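Local coordinates for BLUF domain-containing protein (Acinetobacter baumannii, PDB 6W6Z) that probably senses blue light through a bound flavin, as a photoreceptor of the BLUF family, at residues R11-E16 and A45-F50. Residues are numbered along the deposited sequence; the frame is centred on the assembly and turned at random.
Sequences RNEKNE and ADNAFF
Arg11 touches Asn47 across the contact yet spends its guanidinium on its own loop; the one hydrogen bond between the two segments is a backbone bond, from Arg11 N to Asn47 O (2.8 Å, N-H...O angle 158°). It pairs the end of strand 2-11 with the hairpin between strands 39-45 and 48-54. Ala45 and Ala48 close the hairpin by bonding each other in both directions, and Asp46 and Asn47 at its tip both have positive phi.

With CG anti to the backbone N (chi1 -180°), the Arg11 chain runs out past Asn47 and then bends at chi3. Arg11 NH1 thereby reaches Asn15 O at 2.8 Å, in both the guanidinium and the carbonyl plane, while NH2 adds a weak bond to the same oxygen. Asn47 OD1 sits at the guanidinium edge, 3.5 Å from Arg11 NE, a polar approach with the amide plane turned 53° away. Phe49 CE2 lies 4.0 Å from Arg11 CB, an oblique approach, and the Phe49 ring, part of the flavin pocket, also touches the flavin mononucleotide. Glu13 meets Asn47 loosely: Glu13 OE2 lies 4.1 Å from Asn47 CB, the carboxylate being bonded to Gln10 and Tyr74.

The Arg11 charge is thus bonded here to a neutral carbonyl, Asn15 O, while Asn47 OD1 only approaches its edge. Because the NH1 bond ties the last residue of the type I turn from Asn12 to Asn15 to the side chain just before it, the charge would be expected to steady that turn.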
loop_
_atom_site.group_PDB
_atom_site.type_symbol
_atom_site.label_atom_id
_atom_site.label_comp_id
_atom_site.label_asym_id
_atom_site.label_seq_id
_atom_site.Cartn_x
_atom_site.Cartn_y
_atom_site.Cartn_z
ATOM N N ARG A 11 1.956 8.905 7.295
ATOM C CA ARG A 11 3.321 8.463 7.619
ATOM C C ARG A 11 3.730 9.110 8.939
ATOM O O ARG A 11 3.430 10.298 9.109
ATOM C CB ARG A 11 4.310 8.887 6.540
ATOM C CG ARG A 11 5.707 8.424 6.887
ATOM C CD ARG A 11 6.684 8.888 5.869
ATOM N NE ARG A 11 7.226 10.206 6.150
ATOM C CZ ARG A 11 8.233 10.427 6.994
ATOM N NH1 ARG A 11 8.778 9.420 7.666
ATOM N NH2 ARG A 11 8.663 11.661 7.172
ATOM N N ASN A 12 4.433 8.375 9.807
ATOM C CA ASN A 12 4.963 8.949 11.080
ATOM C C ASN A 12 6.086 9.941 10.781
ATOM O O ASN A 12 7.233 9.514 10.648
ATOM C CB ASN A 12 5.428 7.884 12.057
ATOM C CG ASN A 12 5.764 8.448 13.429
ATOM O OD1 ASN A 12 5.921 9.651 13.586
ATOM N ND2 ASN A 12 5.864 7.582 14.430
ATOM N N GLU A 13 5.767 11.229 10.820
ATOM C CA GLU A 13 6.709 12.310 10.440
ATOM C C GLU A 13 7.821 12.391 11.499
ATOM O O GLU A 13 8.833 13.044 11.242
ATOM C CB GLU A 13 5.987 13.649 10.269
ATOM C CG GLU A 13 4.918 13.656 9.177
ATOM C CD GLU A 13 3.483 13.484 9.667
ATOM O OE1 GLU A 13 3.303 13.157 10.854
ATOM O OE2 GLU A 13 2.545 13.674 8.859
ATOM N N LYS A 14 7.692 11.719 12.636
ATOM C CA LYS A 14 8.792 11.740 13.638
ATOM C C LYS A 14 10.028 11.041 13.061
ATOM O O LYS A 14 11.136 11.415 13.466
ATOM C CB LYS A 14 8.372 11.102 14.957
ATOM C CG LYS A 14 7.332 11.896 15.729
ATOM C CD LYS A 14 6.746 11.111 16.869
ATOM C CE LYS A 14 7.795 10.512 17.776
ATOM N NZ LYS A 14 7.224 10.177 19.097
ATOM N N ASN A 15 9.835 10.050 12.184
ATOM C CA ASN A 15 10.910 9.277 11.516
ATOM C C ASN A 15 11.490 10.143 10.391
ATOM O O ASN A 15 10.795 10.329 9.358
ATOM C CB ASN A 15 10.352 7.957 10.985
ATOM C CG ASN A 15 9.974 6.989 12.086
ATOM O OD1 ASN A 15 9.965 7.351 13.257
ATOM N ND2 ASN A 15 9.703 5.743 11.727
ATOM N N GLU A 16 12.665 10.725 10.615
ATOM C CA GLU A 16 13.376 11.618 9.650
ATOM C C GLU A 16 13.746 10.811 8.397
ATOM O O GLU A 16 13.576 11.353 7.271
ATOM C CB GLU A 16 14.616 12.239 10.309
ATOM N N ALA A 45 2.621 9.041 -0.980
ATOM C CA ALA A 45 2.777 10.438 -1.438
ATOM C C ALA A 45 2.389 11.379 -0.311
ATOM O O ALA A 45 1.555 10.990 0.569
ATOM C CB ALA A 45 1.899 10.674 -2.638
ATOM N N ASP A 46 2.974 12.569 -0.295
ATOM C CA ASP A 46 2.498 13.644 0.605
ATOM C C ASP A 46 2.369 13.114 2.051
ATOM O O ASP A 46 1.347 13.389 2.728
ATOM C CB ASP A 46 1.187 14.207 0.033
ATOM C CG ASP A 46 1.394 15.111 -1.166
ATOM O OD1 ASP A 46 2.503 15.107 -1.677
ATOM O OD2 ASP A 46 0.441 15.846 -1.560
ATOM N N ASN A 47 3.394 12.425 2.547
ATOM C CA ASN A 47 3.506 11.913 3.949
ATOM C C ASN A 47 2.335 10.995 4.289
ATOM O O ASN A 47 1.917 10.997 5.461
ATOM C CB ASN A 47 3.578 13.045 4.982
ATOM C CG ASN A 47 4.917 13.760 4.954
ATOM O OD1 ASN A 47 5.951 13.147 4.670
ATOM N ND2 ASN A 47 4.913 15.054 5.237
ATOM N N ALA A 48 1.856 10.188 3.349
ATOM C CA ALA A 48 0.724 9.277 3.622
ATOM C C ALA A 48 0.817 8.049 2.733
ATOM O O ALA A 48 1.492 8.113 1.687
ATOM C CB ALA A 48 -0.587 10.014 3.430
ATOM N N PHE A 49 0.181 6.974 3.179
ATOM C CA PHE A 49 0.127 5.687 2.447
ATOM C C PHE A 49 -1.302 5.341 2.054
ATOM O O PHE A 49 -2.281 5.655 2.713
ATOM C CB PHE A 49 0.671 4.567 3.322
ATOM C CG PHE A 49 2.103 4.679 3.726
ATOM C CD1 PHE A 49 3.123 4.333 2.830
ATOM C CD2 PHE A 49 2.449 5.060 5.020
ATOM C CE1 PHE A 49 4.447 4.358 3.235
ATOM C CE2 PHE A 49 3.785 5.129 5.396
ATOM C CZ PHE A 49 4.782 4.759 4.505
ATOM N N PHE A 50 -1.392 4.535 1.020
ATOM C CA PHE A 50 -2.606 3.795 0.663
ATOM C C PHE A 50 -2.123 2.386 0.408
ATOM O O PHE A 50 -1.079 2.272 -0.246
ATOM C CB PHE A 50 -3.326 4.378 -0.552
ATOM C CG PHE A 50 -4.400 3.446 -1.072
ATOM C CD1 PHE A 50 -4.090 2.352 -1.878
ATOM C CD2 PHE A 50 -5.707 3.586 -0.637
ATOM C CE1 PHE A 50 -5.075 1.471 -2.299
ATOM C CE2 PHE A 50 -6.703 2.714 -1.080
ATOM C CZ PHE A 50 -6.382 1.642 -1.880
#